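Local coordinates for encapsidation protein (PDB 7JQP) that probably acts as the ATP-driven motor that packages the phage genome into the viral capsid, working as a ring ATPase of the ASCE class, at residues Val59-Thr71 with Asn111-Ala125. Residues are numbered along the deposited sequence; the frame is centred on the assembly and turned at random.
Sequences VEIDELEKNNFIT and NKIFFDDRCIVYFIA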
loop_
_atom_site.group_PDB
_atom_site.type_symbol
_atom_site.label_atom_id
_atom_site.label_comp_id
_atom_site.label_asym_id
_atom_site.label_seq_id
_atom_site.Cartn_x
_atom_site.Cartn_y
_atom_site.Cartn_z
ATOM N N VAL A 59 -5.162 -5.014 10.201
ATOM C CA VAL A 59 -5.796 -5.657 9.054
ATOM C C VAL A 59 -7.080 -6.356 9.477
ATOM O O VAL A 59 -8.066 -6.387 8.729
ATOM C CB VAL A 59 -4.817 -6.640 8.384
ATOM C CG1 VAL A 59 -3.561 -5.914 7.925
ATOM C CG2 VAL A 59 -4.468 -7.777 9.337
ATOM N N GLU A 60 -7.097 -6.922 10.686
ATOM C CA GLU A 60 -8.302 -7.591 11.169
ATOM C C GLU A 60 -9.491 -6.639 11.208
ATOM O O GLU A 60 -10.628 -7.047 10.944
ATOM C CB GLU A 60 -8.049 -8.185 12.554
ATOM C CG GLU A 60 -6.781 -9.023 12.623
ATOM C CD GLU A 60 -6.816 -10.068 13.719
ATOM O OE1 GLU A 60 -7.739 -10.910 13.714
ATOM O OE2 GLU A 60 -5.910 -10.054 14.578
ATOM N N ILE A 61 -9.246 -5.366 11.507
ATOM C CA ILE A 61 -10.317 -4.375 11.539
ATOM C C ILE A 61 -10.520 -3.726 10.180
ATOM O O ILE A 61 -11.657 -3.483 9.769
ATOM C CB ILE A 61 -10.020 -3.326 12.633
ATOM C CG1 ILE A 61 -10.243 -3.982 13.999
ATOM C CG2 ILE A 61 -10.877 -2.083 12.456
ATOM C CD1 ILE A 61 -10.060 -3.069 15.157
ATOM N N ASP A 62 -9.434 -3.422 9.469
ATOM C CA ASP A 62 -9.576 -2.797 8.160
ATOM C C ASP A 62 -10.377 -3.686 7.219
ATOM O O ASP A 62 -11.213 -3.195 6.450
ATOM C CB ASP A 62 -8.197 -2.483 7.580
ATOM C CG ASP A 62 -7.518 -1.322 8.289
ATOM O OD1 ASP A 62 -8.190 -0.623 9.078
ATOM O OD2 ASP A 62 -6.311 -1.106 8.056
ATOM N N GLU A 63 -10.147 -4.997 7.275
ATOM C CA GLU A 63 -10.911 -5.945 6.478
ATOM C C GLU A 63 -12.277 -6.256 7.076
ATOM O O GLU A 63 -13.118 -6.834 6.381
ATOM C CB GLU A 63 -10.121 -7.247 6.312
ATOM C CG GLU A 63 -8.941 -7.150 5.355
ATOM C CD GLU A 63 -8.111 -8.422 5.324
ATOM O OE1 GLU A 63 -8.502 -9.406 5.988
ATOM O OE2 GLU A 63 -7.066 -8.437 4.640
ATOM N N LEU A 64 -12.521 -5.883 8.329
ATOM C CA LEU A 64 -13.801 -6.169 8.965
ATOM C C LEU A 64 -14.912 -5.333 8.343
ATOM O O LEU A 64 -14.709 -4.170 7.979
ATOM C CB LEU A 64 -13.711 -5.893 10.464
ATOM C CG LEU A 64 -14.992 -6.086 11.274
ATOM C CD1 LEU A 64 -15.397 -7.549 11.313
ATOM C CD2 LEU A 64 -14.816 -5.534 12.681
ATOM N N GLU A 65 -16.096 -5.941 8.218
ATOM C CA GLU A 65 -17.276 -5.259 7.682
ATOM C C GLU A 65 -18.080 -4.705 8.851
ATOM O O GLU A 65 -18.900 -5.398 9.453
ATOM C CB GLU A 65 -18.125 -6.214 6.854
ATOM C CG GLU A 65 -17.476 -6.663 5.561
ATOM C CD GLU A 65 -17.467 -5.594 4.492
ATOM O OE1 GLU A 65 -18.437 -4.814 4.399
ATOM O OE2 GLU A 65 -16.469 -5.534 3.742
ATOM N N LYS A 66 -17.846 -3.431 9.193
ATOM C CA LYS A 66 -18.543 -2.846 10.336
ATOM C C LYS A 66 -20.049 -2.795 10.104
ATOM O O LYS A 66 -20.828 -2.895 11.061
ATOM C CB LYS A 66 -18.002 -1.452 10.671
ATOM C CG LYS A 66 -16.533 -1.259 10.336
ATOM C CD LYS A 66 -15.697 -2.272 11.109
ATOM C CE LYS A 66 -14.254 -1.839 11.279
ATOM N NZ LYS A 66 -13.631 -1.327 10.030
ATOM N N ASN A 67 -20.476 -2.627 8.849
ATOM C CA ASN A 67 -21.901 -2.509 8.561
ATOM C C ASN A 67 -22.665 -3.735 9.048
ATOM O O ASN A 67 -23.811 -3.624 9.501
ATOM C CB ASN A 67 -22.120 -2.313 7.061
ATOM C CG ASN A 67 -21.339 -1.142 6.505
ATOM O OD1 ASN A 67 -21.250 -0.085 7.129
ATOM N ND2 ASN A 67 -20.760 -1.327 5.326
ATOM N N ASN A 68 -22.055 -4.919 8.954
ATOM C CA ASN A 68 -22.716 -6.153 9.356
ATOM C C ASN A 68 -22.394 -6.551 10.792
ATOM O O ASN A 68 -22.719 -7.669 11.205
ATOM C CB ASN A 68 -22.351 -7.308 8.419
ATOM C CG ASN A 68 -22.677 -7.008 6.971
ATOM O OD1 ASN A 68 -23.287 -5.988 6.660
ATOM N ND2 ASN A 68 -22.360 -7.949 6.086
ATOM N N PHE A 69 -21.757 -5.661 11.558
ATOM C CA PHE A 69 -21.510 -5.934 12.970
ATOM C C PHE A 69 -22.827 -6.102 13.716
ATOM O O PHE A 69 -22.963 -6.984 14.572
ATOM C CB PHE A 69 -20.684 -4.796 13.569
ATOM C CG PHE A 69 -20.062 -5.119 14.900
ATOM C CD1 PHE A 69 -19.030 -6.038 14.987
ATOM C CD2 PHE A 69 -20.498 -4.499 16.057
ATOM C CE1 PHE A 69 -18.444 -6.333 16.202
ATOM C CE2 PHE A 69 -19.920 -4.795 17.277
ATOM C CZ PHE A 69 -18.891 -5.712 17.349
ATOM N N ILE A 70 -23.811 -5.266 13.391
ATOM C CA ILE A 70 -25.183 -5.385 13.871
ATOM C C ILE A 70 -26.048 -5.748 12.670
ATOM O O ILE A 70 -26.017 -5.052 11.648
ATOM C CB ILE A 70 -25.655 -4.062 14.497
ATOM C CG1 ILE A 70 -24.764 -3.676 15.681
ATOM C CG2 ILE A 70 -27.112 -4.194 14.939
ATOM C CD1 ILE A 70 -25.078 -2.308 16.268
ATOM N N THR A 71 -26.812 -6.831 12.785
ATOM C CA THR A 71 -27.574 -7.373 11.668
ATOM C C THR A 71 -29.064 -7.348 11.981
ATOM O O THR A 71 -29.473 -7.281 13.144
ATOM C CB THR A 71 -27.135 -8.804 11.332
ATOM O OG1 THR A 71 -27.138 -9.604 12.521
ATOM C CG2 THR A 71 -25.740 -8.809 10.721
ATOM N N ASN A 111 -14.253 3.749 11.738
ATOM C CA ASN A 111 -14.052 2.760 12.784
ATOM C C ASN A 111 -15.077 2.875 13.902
ATOM O O ASN A 111 -14.833 2.375 15.007
ATOM C CB ASN A 111 -12.632 2.918 13.337
ATOM C CG ASN A 111 -11.585 2.214 12.489
ATOM O OD1 ASN A 111 -11.891 1.666 11.429
ATOM N ND2 ASN A 111 -10.326 2.317 12.904
ATOM N N LYS A 112 -16.218 3.511 13.640
ATOM C CA LYS A 112 -17.246 3.699 14.649
ATOM C C LYS A 112 -18.597 3.263 14.099
ATOM O O LYS A 112 -18.846 3.331 12.892
ATOM C CB LYS A 112 -17.325 5.170 15.086
ATOM C CG LYS A 112 -16.025 5.719 15.653
ATOM C CD LYS A 112 -16.196 7.144 16.154
ATOM C CE LYS A 112 -14.887 7.697 16.699
ATOM N NZ LYS A 112 -15.055 9.050 17.298
ATOM N N ILE A 113 -19.473 2.835 15.001
ATOM C CA ILE A 113 -20.871 2.556 14.696
ATOM C C ILE A 113 -21.706 3.497 15.550
ATOM O O ILE A 113 -21.471 3.608 16.760
ATOM C CB ILE A 113 -21.234 1.091 14.989
ATOM C CG1 ILE A 113 -20.587 0.161 13.965
ATOM C CG2 ILE A 113 -22.752 0.929 14.967
ATOM C CD1 ILE A 113 -20.756 -1.310 14.294
ATOM N N PHE A 114 -22.666 4.176 14.932
ATOM C CA PHE A 114 -23.470 5.179 15.617
ATOM C C PHE A 114 -24.914 4.702 15.689
ATOM O O PHE A 114 -25.467 4.225 14.692
ATOM C CB PHE A 114 -23.392 6.526 14.901
ATOM C CG PHE A 114 -22.003 7.084 14.813
ATOM C CD1 PHE A 114 -21.172 6.723 13.767
ATOM C CD2 PHE A 114 -21.518 7.949 15.779
ATOM C CE1 PHE A 114 -19.888 7.226 13.674
ATOM C CE2 PHE A 114 -20.231 8.453 15.694
ATOM C CZ PHE A 114 -19.416 8.091 14.639
ATOM N N PHE A 115 -25.515 4.837 16.867
ATOM C CA PHE A 115 -26.918 4.511 17.102
ATOM C C PHE A 115 -27.632 5.791 17.509
ATOM O O PHE A 115 -27.364 6.341 18.583
ATOM C CB PHE A 115 -27.048 3.438 18.182
ATOM C CG PHE A 115 -28.457 3.197 18.638
ATOM C CD1 PHE A 115 -29.271 2.303 17.969
ATOM C CD2 PHE A 115 -28.962 3.857 19.745
ATOM C CE1 PHE A 115 -30.563 2.073 18.390
ATOM C CE2 PHE A 115 -30.256 3.632 20.170
ATOM C CZ PHE A 115 -31.057 2.739 19.490
ATOM N N ASP A 116 -28.527 6.279 16.648
ATOM C CA ASP A 116 -29.268 7.511 16.928
ATOM C C ASP A 116 -28.302 8.659 17.204
ATOM O O ASP A 116 -28.448 9.409 18.171
ATOM C CB ASP A 116 -30.224 7.282 18.100
ATOM C CG ASP A 116 -31.480 6.549 17.684
ATOM O OD1 ASP A 116 -31.433 5.858 16.645
ATOM O OD2 ASP A 116 -32.471 6.572 18.442
ATOM N N ASP A 117 -27.296 8.784 16.338
ATOM C CA ASP A 117 -26.298 9.849 16.395
ATOM C C ASP A 117 -25.374 9.734 17.599
ATOM O O ASP A 117 -24.715 10.711 17.966
ATOM C CB ASP A 117 -26.966 11.231 16.393
ATOM C CG ASP A 117 -27.542 11.607 15.042
ATOM O OD1 ASP A 117 -27.269 10.886 14.059
ATOM O OD2 ASP A 117 -28.289 12.606 14.967
ATOM N N ARG A 118 -25.285 8.555 18.209
ATOM C CA ARG A 118 -24.398 8.330 19.343
ATOM C C ARG A 118 -23.567 7.084 19.083
ATOM O O ARG A 118 -24.118 6.006 18.836
ATOM C CB ARG A 118 -25.183 8.181 20.649
ATOM C CG ARG A 118 -24.301 7.967 21.871
ATOM C CD ARG A 118 -25.131 7.875 23.140
ATOM N NE ARG A 118 -26.198 6.886 23.007
ATOM C CZ ARG A 118 -26.078 5.599 23.322
ATOM N NH1 ARG A 118 -24.934 5.125 23.797
ATOM N NH2 ARG A 118 -27.111 4.784 23.158
ATOM N N CYS A 119 -22.247 7.229 19.155
ATOM C CA CYS A 119 -21.359 6.099 18.927
ATOM C C CYS A 119 -21.586 5.030 19.987
ATOM O O CYS A 119 -21.532 5.308 21.188
ATOM C CB CYS A 119 -19.903 6.558 18.954
ATOM S SG CYS A 119 -18.707 5.227 18.719
ATOM N N ILE A 120 -21.838 3.805 19.533
ATOM C CA ILE A 120 -22.052 2.684 20.436
ATOM C C ILE A 120 -20.978 1.616 20.316
ATOM O O ILE A 120 -20.844 0.790 21.232
ATOM C CB ILE A 120 -23.445 2.055 20.217
ATOM C CG1 ILE A 120 -23.660 1.761 18.730
ATOM C CG2 ILE A 120 -24.532 2.974 20.755
ATOM C CD1 ILE A 120 -24.733 0.726 18.460
ATOM N N VAL A 121 -20.204 1.590 19.235
ATOM C CA VAL A 121 -19.130 0.620 19.066
ATOM C C VAL A 121 -17.895 1.329 18.534
ATOM O O VAL A 121 -17.981 2.150 17.614
ATOM C CB VAL A 121 -19.548 -0.532 18.130
ATOM C CG1 VAL A 121 -18.425 -1.549 18.006
ATOM C CG2 VAL A 121 -20.811 -1.206 18.655
ATOM N N TYR A 122 -16.747 1.011 19.129
ATOM C CA TYR A 122 -15.449 1.494 18.689
ATOM C C TYR A 122 -14.628 0.296 18.228
ATOM O O TYR A 122 -14.618 -0.748 18.889
ATOM C CB TYR A 122 -14.655 2.200 19.800
ATOM C CG TYR A 122 -15.223 3.479 20.368
ATOM C CD1 TYR A 122 -16.209 3.453 21.342
ATOM C CD2 TYR A 122 -14.723 4.717 19.976
ATOM C CE1 TYR A 122 -16.710 4.622 21.882
ATOM C CE2 TYR A 122 -15.216 5.890 20.511
ATOM C CZ TYR A 122 -16.208 5.838 21.465
ATOM O OH TYR A 122 -16.700 7.007 22.001
ATOM N N PHE A 123 -13.940 0.442 17.103
ATOM C CA PHE A 123 -13.037 -0.582 16.595
ATOM C C PHE A 123 -11.602 -0.121 16.810
ATOM O O PHE A 123 -11.223 0.970 16.376
ATOM C CB PHE A 123 -13.325 -0.861 15.119
ATOM C CG PHE A 123 -14.689 -1.460 14.880
ATOM C CD1 PHE A 123 -14.889 -2.827 14.981
ATOM C CD2 PHE A 123 -15.773 -0.652 14.577
ATOM C CE1 PHE A 123 -16.141 -3.377 14.773
ATOM C CE2 PHE A 123 -17.026 -1.198 14.368
ATOM C CZ PHE A 123 -17.210 -2.563 14.467
ATOM N N ILE A 124 -10.821 -0.954 17.501
ATOM C CA ILE A 124 -9.449 -0.645 17.877
ATOM C C ILE A 124 -8.564 -1.847 17.602
ATOM O O ILE A 124 -8.984 -2.999 17.736
ATOM C CB ILE A 124 -9.327 -0.280 19.373
ATOM C CG1 ILE A 124 -10.332 0.784 19.770
ATOM C CG2 ILE A 124 -7.891 0.106 19.728
ATOM C CD1 ILE A 124 -10.387 0.957 21.254
ATOM N N ALA A 125 -7.306 -1.567 17.285
ATOM C CA ALA A 125 -6.311 -2.595 17.026
ATOM C C ALA A 125 -5.223 -2.502 18.084
ATOM O O ALA A 125 -4.700 -1.415 18.351
ATOM C CB ALA A 125 -5.714 -2.436 15.626
#
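One face of the beta hairpin formed by strands 112-115 and 118-125, within the large mixed sheet of the ASCE ATPase fold, is roofed by the chain running from helix 58-62 to Ile70, and Phe123 of the hairpin stands at the centre, with Lys66 over one face and Phe69 at its edge. The aliphatic chain of Lys66 lies across that face of the Phe123 ring, its CD 3.6 Å from the ring centroid and 8° off the normal, a CH-pi contact. CE still lies over the face; the bends at chi2 and chi4 lift NZ above the ring, where it donates to Ile61 O (2.9 Å), from above the carbonyl plane. Leu64 N reaches the same oxygen from the opposite face, so two donors grip Ile61 O, and the NZ bond holds the lysine chain over the ring. Phe69, its CG anti to the backbone N (chi1 -165°), presents a face to the edge of Phe123 in a T-shaped pair, centroids 5.1 Å apart and planes at 78°. Phe69 also meets the strands obliquely: its CE2 lies 3.6 Å from Val121 CG1, while its CB touches Ile113 CD1 at 3.6 Å. Val121 CG1 also covers the Phe123 face opposite Lys66, toward the rim. Toward the helix, Ile61 CG2 packs on Phe123 CB (3.8 Å); toward the turn, Ile70 CD1 meets Ile120 CD1 tip to tip (3.8 Å). Ile120 and Val121 together face Ile113 in a classic beta bulge. Beyond the hairpin, Phe69 also packs edge-to-face with Tyr53 of strand 50-55. Aliphatic and aromatic packing thus lays the link after helix 58-62 over the hairpin that extends the parallel P-loop NTPase sheet beyond strand 50-55.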